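Local coordinates for protein putative thiosugar synthase (Amycolatopsis orientalis, PDB 4N6F) that probably makes 2-thiosugars with sulfur from a carrier protein, holding a hexose phosphate covalently inside a TIM barrel related to thiazole synthase, at residues L139-L144 against A159-M164; L109-R114 against E127-L132; A48-T53 against T79-T84. One frame throughout, in Å; residues are numbered along the deposited sequence.

Contact 1: L139-L144 against A159-M164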
loop_
_atom_site.group_PDB
_atom_site.type_symbol
_atom_site.label_atom_id
_atom_site.label_comp_id
_atom_site.label_asym_id
_atom_site.label_seq_id
_atom_site.Cartn_x
_atom_site.Cartn_y
_atom_site.Cartn_z
ATOM N N LEU A 139 -0.668 -27.433 -9.911
ATOM C CA LEU A 139 -1.175 -26.379 -10.784
ATOM C C LEU A 139 -1.513 -25.087 -10.082
ATOM O O LEU A 139 -2.097 -25.093 -9.002
ATOM C CB LEU A 139 -2.426 -26.854 -11.529
ATOM C CG LEU A 139 -2.280 -28.138 -12.338
ATOM C CD1 LEU A 139 -3.619 -28.470 -12.962
ATOM C CD2 LEU A 139 -1.213 -28.010 -13.416
ATOM N N LEU A 140 -1.149 -23.985 -10.741
ATOM C CA LEU A 140 -1.562 -22.645 -10.388
ATOM C C LEU A 140 -2.260 -22.037 -11.613
ATOM O O LEU A 140 -1.619 -21.364 -12.439
ATOM C CB LEU A 140 -0.358 -21.800 -9.963
ATOM C CG LEU A 140 0.320 -22.173 -8.635
ATOM C CD1 LEU A 140 1.351 -23.270 -8.801
ATOM C CD2 LEU A 140 0.998 -20.957 -8.027
ATOM N N PRO A 141 -3.577 -22.289 -11.741
ATOM C CA PRO A 141 -4.364 -21.756 -12.846
ATOM C C PRO A 141 -4.790 -20.305 -12.655
ATOM O O PRO A 141 -4.879 -19.821 -11.529
ATOM C CB PRO A 141 -5.582 -22.687 -12.902
ATOM C CG PRO A 141 -5.686 -23.296 -11.547
ATOM C CD PRO A 141 -4.348 -23.229 -10.900
ATOM N N PHE A 142 -5.053 -19.636 -13.773
ATOM C CA PHE A 142 -5.474 -18.239 -13.814
ATOM C C PHE A 142 -6.934 -18.227 -14.248
ATOM O O PHE A 142 -7.287 -18.856 -15.256
ATOM C CB PHE A 142 -4.600 -17.499 -14.833
ATOM C CG PHE A 142 -4.699 -15.992 -14.793
ATOM C CD1 PHE A 142 -5.050 -15.304 -13.645
ATOM C CD2 PHE A 142 -4.363 -15.260 -15.917
ATOM C CE1 PHE A 142 -5.110 -13.917 -13.637
ATOM C CE2 PHE A 142 -4.425 -13.871 -15.920
ATOM C CZ PHE A 142 -4.796 -13.197 -14.777
ATOM N N ILE A 143 -7.783 -17.556 -13.471
ATOM C CA ILE A 143 -9.208 -17.449 -13.779
ATOM C C ILE A 143 -9.746 -16.041 -13.562
ATOM O O ILE A 143 -9.183 -15.243 -12.793
ATOM C CB ILE A 143 -10.074 -18.424 -12.940
ATOM C CG1 ILE A 143 -9.970 -18.132 -11.441
ATOM C CG2 ILE A 143 -9.674 -19.867 -13.216
ATOM C CD1 ILE A 143 -11.091 -18.730 -10.616
ATOM N N LEU A 144 -10.831 -15.736 -14.278
ATOM C CA LEU A 144 -11.719 -14.644 -13.929
ATOM C C LEU A 144 -12.420 -15.007 -12.639
ATOM O O LEU A 144 -12.800 -16.172 -12.449
ATOM C CB LEU A 144 -12.771 -14.403 -15.021
ATOM C CG LEU A 144 -12.273 -14.080 -16.430
ATOM C CD1 LEU A 144 -13.451 -13.892 -17.379
ATOM C CD2 LEU A 144 -11.395 -12.845 -16.415
ATOM N N ALA A 159 -3.000 -26.202 -6.442
ATOM C CA ALA A 159 -2.184 -25.751 -5.315
ATOM C C ALA A 159 -2.576 -24.346 -4.862
ATOM O O ALA A 159 -2.633 -24.057 -3.671
ATOM C CB ALA A 159 -0.706 -25.790 -5.688
ATOM N N ALA A 160 -2.832 -23.476 -5.829
ATOM C CA ALA A 160 -3.175 -22.084 -5.578
ATOM C C ALA A 160 -3.935 -21.573 -6.793
ATOM O O ALA A 160 -3.878 -22.181 -7.866
ATOM C CB ALA A 160 -1.921 -21.253 -5.359
ATOM N N LEU A 161 -4.653 -20.471 -6.608
ATOM C CA LEU A 161 -5.480 -19.872 -7.647
ATOM C C LEU A 161 -4.983 -18.491 -7.962
ATOM O O LEU A 161 -4.873 -17.661 -7.071
ATOM C CB LEU A 161 -6.916 -19.704 -7.150
ATOM C CG LEU A 161 -8.013 -20.550 -7.751
ATOM C CD1 LEU A 161 -9.349 -20.028 -7.247
ATOM C CD2 LEU A 161 -7.960 -20.497 -9.276
ATOM N N ARG A 162 -4.705 -18.231 -9.223
ATOM C CA ARG A 162 -4.437 -16.874 -9.665
ATOM C C ARG A 162 -5.763 -16.315 -10.171
ATOM O O ARG A 162 -6.460 -16.966 -10.964
ATOM C CB ARG A 162 -3.351 -16.855 -10.741
ATOM C CG ARG A 162 -2.002 -17.390 -10.257
ATOM C CD ARG A 162 -1.224 -18.116 -11.355
ATOM N NE ARG A 162 -1.085 -17.272 -12.537
ATOM C CZ ARG A 162 -1.209 -17.677 -13.805
ATOM N NH1 ARG A 162 -1.091 -16.785 -14.782
ATOM N NH2 ARG A 162 -1.462 -18.942 -14.113
ATOM N N VAL A 163 -6.118 -15.126 -9.688
ATOM C CA VAL A 163 -7.429 -14.529 -9.953
ATOM C C VAL A 163 -7.243 -13.138 -10.571
ATOM O O VAL A 163 -6.464 -12.334 -10.073
ATOM C CB VAL A 163 -8.253 -14.444 -8.643
ATOM C CG1 VAL A 163 -9.558 -13.705 -8.859
ATOM C CG2 VAL A 163 -8.536 -15.845 -8.113
ATOM N N MET A 164 -7.953 -12.865 -11.665
ATOM C CA MET A 164 -7.732 -11.647 -12.437
ATOM C C MET A 164 -8.311 -10.446 -11.724
ATOM O O MET A 164 -9.480 -10.443 -11.364
ATOM C CB MET A 164 -8.328 -11.758 -13.838
ATOM C CG MET A 164 -8.272 -10.461 -14.642
ATOM S SD MET A 164 -8.555 -10.681 -16.414
ATOM C CE MET A 164 -6.878 -10.724 -17.014
#
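Arg162 lays one face of its guanidinium group on CB of Phe142, with NH2 3.5 Å from that carbon. An N-H at the edge of the same group meets the carbonyl oxygen of Leu140, NH2 to O 2.9 Å, nearly in the guanidinium plane. Bends at chi2 (147°) and chi3 (54°) bring the arginine tip there. The guanidinium and the phenyl ring lie only 23° apart in tilt, and beyond them CZ of Phe142 meets CE of Met164 at 3.9 Å. Outside the two segments, NE is salt-bridged to Glu194 and NH1 to Asp112, which would hold the group in place, while fructose 6-phosphate touches both Arg162 and Phe142. Backbone bonds position the pair, Arg162 N giving to Pro141 O (2.8 Å), Ile143 N to Arg162 O (2.9 Å) and Met164 N to Ile143 O (2.9 Å). On the other side of the sheet CG1 of Ile143 packs against CD2 of Leu161 at 3.8 Å, and both side chains touch Leu153 of helix 147-156. This is a parallel beta-alpha-beta crossover of a TIM barrel, with Arg162 and Phe142 facing the ligand on the inner side and aliphatic side chains under the helix.

Contact 2: L109-R114 against E127-L132. With F6R (fructose -6-phosphate), chain F.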
loop_
_atom_site.group_PDB
_atom_site.type_symbol
_atom_site.label_atom_id
_atom_site.label_comp_id
_atom_site.label_asym_id
_atom_site.label_seq_id
_atom_site.Cartn_x
_atom_site.Cartn_y
_atom_site.Cartn_z
ATOM N N LEU A 109 3.303 -25.933 -12.247
ATOM C CA LEU A 109 2.913 -25.296 -13.488
ATOM C C LEU A 109 2.031 -24.066 -13.320
ATOM O O LEU A 109 0.964 -24.119 -12.689
ATOM C CB LEU A 109 2.176 -26.310 -14.364
ATOM C CG LEU A 109 1.815 -25.828 -15.776
ATOM C CD1 LEU A 109 3.065 -25.777 -16.654
ATOM C CD2 LEU A 109 0.759 -26.729 -16.398
ATOM N N LYS A 110 2.481 -22.965 -13.915
ATOM C CA LYS A 110 1.671 -21.769 -14.087
ATOM C C LYS A 110 0.806 -22.048 -15.284
ATOM O O LYS A 110 1.279 -22.056 -16.412
ATOM C CB LYS A 110 2.592 -20.554 -14.239
ATOM C CG LYS A 110 1.909 -19.255 -14.598
ATOM C CD LYS A 110 2.929 -18.124 -14.673
ATOM C CE LYS A 110 2.307 -16.769 -15.010
ATOM N NZ LYS A 110 2.056 -16.691 -16.460
ATOM N N LEU A 111 -0.463 -22.348 -15.036
ATOM C CA LEU A 111 -1.365 -22.805 -16.085
ATOM C C LEU A 111 -2.197 -21.651 -16.591
ATOM O O LEU A 111 -2.947 -21.026 -15.827
ATOM C CB LEU A 111 -2.274 -23.910 -15.555
ATOM C CG LEU A 111 -3.361 -24.424 -16.501
ATOM C CD1 LEU A 111 -2.759 -25.065 -17.743
ATOM C CD2 LEU A 111 -4.251 -25.407 -15.761
ATOM N N ASP A 112 -2.054 -21.373 -17.884
ATOM C CA ASP A 112 -2.776 -20.308 -18.557
ATOM C C ASP A 112 -3.436 -20.872 -19.821
ATOM O O ASP A 112 -2.767 -21.492 -20.662
ATOM C CB ASP A 112 -1.811 -19.180 -18.930
ATOM C CG ASP A 112 -1.419 -18.327 -17.739
ATOM O OD1 ASP A 112 -2.294 -17.666 -17.169
ATOM O OD2 ASP A 112 -0.222 -18.294 -17.375
ATOM N N VAL A 113 -4.753 -20.702 -19.904
ATOM C CA VAL A 113 -5.544 -21.048 -21.076
ATOM C C VAL A 113 -6.438 -19.847 -21.358
ATOM O O VAL A 113 -7.400 -19.599 -20.629
ATOM C CB VAL A 113 -6.417 -22.289 -20.827
ATOM C CG1 VAL A 113 -7.206 -22.653 -22.077
ATOM C CG2 VAL A 113 -5.555 -23.463 -20.389
ATOM N N ARG A 114 -6.109 -19.095 -22.404
ATOM C CA ARG A 114 -6.772 -17.814 -22.666
ATOM C C ARG A 114 -7.516 -17.758 -23.992
ATOM O O ARG A 114 -7.138 -18.421 -24.957
ATOM C CB ARG A 114 -5.747 -16.690 -22.622
ATOM C CG ARG A 114 -4.909 -16.738 -21.369
ATOM C CD ARG A 114 -4.055 -15.505 -21.199
ATOM N NE ARG A 114 -3.364 -15.556 -19.916
ATOM C CZ ARG A 114 -2.527 -14.633 -19.465
ATOM N NH1 ARG A 114 -2.256 -13.550 -20.193
ATOM N NH2 ARG A 114 -1.960 -14.794 -18.272
ATOM N N GLU A 127 -11.058 -27.697 -17.536
ATOM C CA GLU A 127 -10.824 -28.948 -18.277
ATOM C C GLU A 127 -9.343 -29.304 -18.301
ATOM O O GLU A 127 -8.965 -30.434 -18.009
ATOM C CB GLU A 127 -11.328 -28.834 -19.720
ATOM C CG GLU A 127 -12.839 -28.760 -19.880
ATOM C CD GLU A 127 -13.251 -28.310 -21.279
ATOM O OE1 GLU A 127 -12.533 -28.635 -22.258
ATOM O OE2 GLU A 127 -14.289 -27.619 -21.398
ATOM N N ALA A 128 -8.506 -28.330 -18.648
ATOM C CA ALA A 128 -7.052 -28.542 -18.669
ATOM C C ALA A 128 -6.539 -28.932 -17.279
ATOM O O ALA A 128 -5.716 -29.846 -17.140
ATOM C CB ALA A 128 -6.335 -27.296 -19.170
ATOM N N ALA A 129 -7.055 -28.266 -16.249
ATOM C CA ALA A 129 -6.611 -28.539 -14.877
ATOM C C ALA A 129 -6.884 -29.979 -14.476
ATOM O O ALA A 129 -5.991 -30.671 -13.991
ATOM C CB ALA A 129 -7.265 -27.570 -13.898
ATOM N N ARG A 130 -8.112 -30.442 -14.692
ATOM C CA ARG A 130 -8.481 -31.837 -14.371
ATOM C C ARG A 130 -7.611 -32.857 -15.097
ATOM O O ARG A 130 -7.175 -33.847 -14.513
ATOM C CB ARG A 130 -9.953 -32.093 -14.702
ATOM C CG ARG A 130 -10.914 -31.466 -13.709
ATOM C CD ARG A 130 -12.352 -31.540 -14.195
ATOM N NE ARG A 130 -13.274 -30.996 -13.199
ATOM C CZ ARG A 130 -14.503 -30.541 -13.448
ATOM N NH1 ARG A 130 -15.008 -30.550 -14.681
ATOM N NH2 ARG A 130 -15.238 -30.070 -12.448
ATOM N N GLU A 131 -7.338 -32.608 -16.370
ATOM C CA GLU A 131 -6.502 -33.531 -17.141
ATOM C C GLU A 131 -5.069 -33.555 -16.605
ATOM O O GLU A 131 -4.477 -34.625 -16.452
ATOM C CB GLU A 131 -6.519 -33.148 -18.615
ATOM C CG GLU A 131 -6.142 -34.276 -19.552
ATOM C CD GLU A 131 -6.379 -33.906 -21.006
ATOM O OE1 GLU A 131 -5.419 -34.010 -21.797
ATOM O OE2 GLU A 131 -7.516 -33.494 -21.347
ATOM N N LEU A 132 -4.511 -32.381 -16.304
ATOM C CA LEU A 132 -3.151 -32.326 -15.743
ATOM C C LEU A 132 -3.067 -32.845 -14.313
ATOM O O LEU A 132 -2.055 -33.428 -13.935
ATOM C CB LEU A 132 -2.571 -30.920 -15.854
ATOM C CG LEU A 132 -2.271 -30.507 -17.302
ATOM C CD1 LEU A 132 -1.831 -29.059 -17.391
ATOM C CD2 LEU A 132 -1.221 -31.409 -17.937
HETATM C C1 F6R F . 1.170 -15.571 -16.877
HETATM C C2 F6R F . 1.944 -14.293 -17.037
HETATM C C3 F6R F . 1.335 -13.046 -17.631
HETATM C C4 F6R F . 0.440 -12.402 -16.570
HETATM C C5 F6R F . 0.099 -10.952 -16.925
HETATM C C6 F6R F . -0.294 -10.164 -15.691
HETATM O O2 F6R F . 3.104 -14.225 -16.625
HETATM O O3 F6R F . 0.590 -13.268 -18.833
HETATM O O4 F6R F . -0.781 -13.150 -16.460
HETATM O O5 F6R F . 1.202 -10.291 -17.542
HETATM O O6 F6R F . -0.752 -8.883 -16.107
HETATM P P F6R F . 0.140 -7.564 -16.025
HETATM O O1P F6R F . 1.084 -7.715 -17.180
HETATM O O2P F6R F . 0.824 -7.574 -14.685
HETATM O O3P F6R F . -0.911 -6.495 -16.124
#
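Leu111 and Leu109 reach out from the strand toward Ala128, Ala129 and Leu132, joining the strand and helix of one beta-alpha-beta unit in the TIM barrel. The short axes of strand 109-111 and helix 127-132 stand 10.9 Å apart and run at 155°, the near-antiparallel course expected where a helix returns along the outside of the barrel. Leu111 illustrates how the layer between strand and helix is filled. Its CB leaves the strand toward the helix, and CG stands anti to the backbone N (chi1 175°), sending both methyl groups outward. CD1 meets CD1 of Leu132 at 4.1 Å, whereas CD2 comes down on the helix backbone, 4.0 Å from CA of Ala129, where alanine side chains let it approach closely. On either side along the chain the pattern continues: CD2 of Leu109 meets CD1 of Leu132 at 3.6 Å, the two side chains crossing at about a right angle, and CG2 of Val113 rests 4.1 Å from CB of Ala128.

Lys110, Asp112 and Arg114, which alternate with these residues, face the ligand and line the sugar phosphate pocket. Lys110 runs extended as far as CE, then bends at chi4 (-79°), and its NZ is covalently joined to C1 of fructose 6-phosphate at 1.5 Å. Asp112 brings OD2 to 3.1 Å from the same C1. Its OD1 is salt-bridged to NH2 of Arg114, which approaches from above the carboxylate plane and would be expected to steady the carboxylate. Asn118 takes a hydrogen bond from NH1 of Arg114. The bonds of that guanidinium to sugar O3 are weak, but NH2 of Arg114 makes a firmer one to O4 of the sugar, at 2.7 Å.

Contact 3: A48-T53 against T79-T84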
loop_
_atom_site.group_PDB
_atom_site.type_symbol
_atom_site.label_atom_id
_atom_site.label_comp_id
_atom_site.label_asym_id
_atom_site.label_seq_id
_atom_site.Cartn_x
_atom_site.Cartn_y
_atom_site.Cartn_z
ATOM N N ALA A 48 11.823 -11.769 -4.853
ATOM C CA ALA A 48 11.171 -12.956 -5.386
ATOM C C ALA A 48 11.882 -14.263 -5.040
ATOM O O ALA A 48 13.105 -14.305 -4.943
ATOM C CB ALA A 48 11.075 -12.830 -6.900
ATOM N N ASP A 49 11.108 -15.334 -4.892
ATOM C CA ASP A 49 11.670 -16.683 -4.706
ATOM C C ASP A 49 11.091 -17.729 -5.660
ATOM O O ASP A 49 11.320 -18.927 -5.485
ATOM C CB ASP A 49 11.514 -17.138 -3.242
ATOM C CG ASP A 49 10.052 -17.359 -2.824
ATOM O OD1 ASP A 49 9.134 -17.365 -3.680
ATOM O OD2 ASP A 49 9.826 -17.536 -1.607
ATOM N N VAL A 50 10.355 -17.277 -6.675
ATOM C CA VAL A 50 9.831 -18.162 -7.709
ATOM C C VAL A 50 10.428 -17.739 -9.054
ATOM O O VAL A 50 10.406 -16.568 -9.402
ATOM C CB VAL A 50 8.290 -18.098 -7.772
ATOM C CG1 VAL A 50 7.756 -18.815 -9.005
ATOM C CG2 VAL A 50 7.686 -18.709 -6.517
ATOM N N PHE A 51 10.952 -18.703 -9.802
ATOM C CA PHE A 51 11.549 -18.452 -11.103
ATOM C C PHE A 51 10.666 -19.091 -12.156
ATOM O O PHE A 51 10.625 -20.306 -12.275
ATOM C CB PHE A 51 12.966 -19.040 -11.143
ATOM C CG PHE A 51 13.647 -18.914 -12.475
ATOM C CD1 PHE A 51 13.788 -17.679 -13.084
ATOM C CD2 PHE A 51 14.161 -20.037 -13.121
ATOM C CE1 PHE A 51 14.416 -17.558 -14.317
ATOM C CE2 PHE A 51 14.785 -19.924 -14.359
ATOM C CZ PHE A 51 14.915 -18.677 -14.956
ATOM N N ILE A 52 9.958 -18.281 -12.912
ATOM C CA ILE A 52 9.043 -18.790 -13.892
ATOM C C ILE A 52 9.816 -18.993 -15.167
ATOM O O ILE A 52 10.289 -18.081 -15.741
ATOM C CB ILE A 52 7.858 -17.858 -14.112
ATOM C CG1 ILE A 52 6.971 -17.807 -12.891
ATOM C CG2 ILE A 52 7.044 -18.319 -15.287
ATOM C CD1 ILE A 52 6.169 -16.564 -12.784
ATOM N N THR A 53 9.947 -20.233 -15.572
ATOM C CA THR A 53 10.878 -20.605 -16.580
ATOM C C THR A 53 10.319 -21.232 -17.832
ATOM O O THR A 53 9.393 -21.985 -17.804
ATOM C CB THR A 53 11.980 -21.476 -16.006
ATOM O OG1 THR A 53 13.040 -21.553 -16.944
ATOM C CG2 THR A 53 11.487 -22.828 -15.722
ATOM N N THR A 79 12.327 -21.468 -6.332
ATOM C CA THR A 79 11.518 -22.574 -6.830
ATOM C C THR A 79 11.247 -22.332 -8.308
ATOM O O THR A 79 10.759 -21.259 -8.690
ATOM C CB THR A 79 10.184 -22.677 -6.076
ATOM O OG1 THR A 79 10.446 -22.924 -4.695
ATOM C CG2 THR A 79 9.328 -23.810 -6.631
ATOM N N TRP A 80 11.560 -23.319 -9.140
ATOM C CA TRP A 80 11.341 -23.202 -10.583
ATOM C C TRP A 80 9.960 -23.707 -10.941
ATOM O O TRP A 80 9.566 -24.794 -10.528
ATOM C CB TRP A 80 12.386 -24.014 -11.377
ATOM C CG TRP A 80 13.791 -23.483 -11.294
ATOM C CD1 TRP A 80 14.385 -22.896 -10.223
ATOM C CD2 TRP A 80 14.780 -23.529 -12.328
ATOM N NE1 TRP A 80 15.684 -22.552 -10.527
ATOM C CE2 TRP A 80 15.949 -22.933 -11.815
ATOM C CE3 TRP A 80 14.788 -24.012 -13.639
ATOM C CZ2 TRP A 80 17.122 -22.811 -12.566
ATOM C CZ3 TRP A 80 15.953 -23.892 -14.386
ATOM C CH2 TRP A 80 17.104 -23.292 -13.846
ATOM N N ILE A 81 9.219 -22.926 -11.714
ATOM C CA ILE A 81 7.917 -23.379 -12.167
ATOM C C ILE A 81 7.768 -23.117 -13.658
ATOM O O ILE A 81 8.243 -22.109 -14.176
ATOM C CB ILE A 81 6.753 -22.740 -11.354
ATOM C CG1 ILE A 81 6.524 -21.266 -11.708
ATOM C CG2 ILE A 81 7.015 -22.880 -9.859
ATOM C CD1 ILE A 81 5.164 -20.777 -11.258
ATOM N N GLY A 82 7.115 -24.038 -14.348
ATOM C CA GLY A 82 6.869 -23.871 -15.769
ATOM C C GLY A 82 5.650 -23.029 -16.034
ATOM O O GLY A 82 4.918 -22.646 -15.112
ATOM N N THR A 83 5.423 -22.754 -17.307
ATOM C CA THR A 83 4.293 -21.952 -17.729
ATOM C C THR A 83 3.714 -22.449 -19.062
ATOM O O THR A 83 4.429 -23.048 -19.874
ATOM C CB THR A 83 4.683 -20.465 -17.845
ATOM O OG1 THR A 83 3.571 -19.725 -18.348
ATOM C CG2 THR A 83 5.873 -20.279 -18.781
ATOM N N THR A 84 2.416 -22.207 -19.258
ATOM C CA THR A 84 1.748 -22.460 -20.536
ATOM C C THR A 84 1.252 -21.158 -21.179
ATOM O O THR A 84 0.453 -21.197 -22.120
ATOM C CB THR A 84 0.520 -23.378 -20.366
ATOM O OG1 THR A 84 -0.493 -22.684 -19.631
ATOM C CG2 THR A 84 0.874 -24.670 -19.648
HETATM O O HOH W 1 10.471 -20.761 -3.399
#
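Phe51 turns an edge of its ring onto the face of Trp80, a T-shaped (edge-to-face) pair between adjacent parallel strands. The phenyl ring and the six-membered ring of the indole have centroids 4.9 Å apart and planes at 72°, and CD2 of Phe51 stands over the middle of the indole, 3.6 Å from CD2 of Trp80. Both side chains leave the sheet on the same side and point the same way; their unlike first torsions help to bring the rings together edge to face, Phe51 having CG anti to its N (chi1 176°) while Trp80 has CG anti to its carbonyl carbon (chi1 -68°). CG2 of Thr53 adds an oblique contact with CE3 of Trp80 at 4.1 Å. Leu66 of helix 60-70 touches both aromatic rings, and Trp80 NE1 is hydrogen-bonded to Leu75 O, which would help fix the turn of the indole. With an alanine at Trp80, the edge of Phe51 would probably be left without its aromatic partner, a gap would open beside Leu66 and the Leu75 carbonyl would lose its donor.

On the opposite side of the sheet the aliphatic chains are arranged differently. Ile52 and Ile81 lie alongside each other, CG1 to CG1 at 3.7 Å, whereas Val50 crosses Ile81 obliquely and brings its CG1 to 3.9 Å from the same Ile81 CG1. CB of Thr83 meets CG2 of Ile52, the two side chains crossing at about a right angle, and the threonine hydroxyl is hydrogen-bonded to Glu31.

Between the two layers runs a regular parallel ladder: Phe51 N gives to Thr79 O at 2.8 Å, Ile81 N to Phe51 O at 3.0 Å, and Thr53 N to Ile81 O at 2.9 Å. The chemistry implies a division of labour, in which backbone bonds set the strand register while aromatic packing outside and branched aliphatic packing inside fill the two faces.

In the fold
From the N terminus, contact 3 comes first, bringing strand 79-83 beside strand 50-52 after the excursion through helix 60-70. Contact 2 then folds helix 122-134 back on strand 108-111, and contact 1 completes the next crossover, from strand 138-143 through helix 147-156 to strand 161-164. The three loops follow in series, so none encloses or crosses another. Sheet neighbours tie them together: Lys110 N meets Gly82 O between contacts 2 and 3, and Leu140 N meets Leu109 O between contacts 1 and 2. Together they build a continuous arc of barrel wall, with contacts 1 and 2 meeting beside the bound sugar.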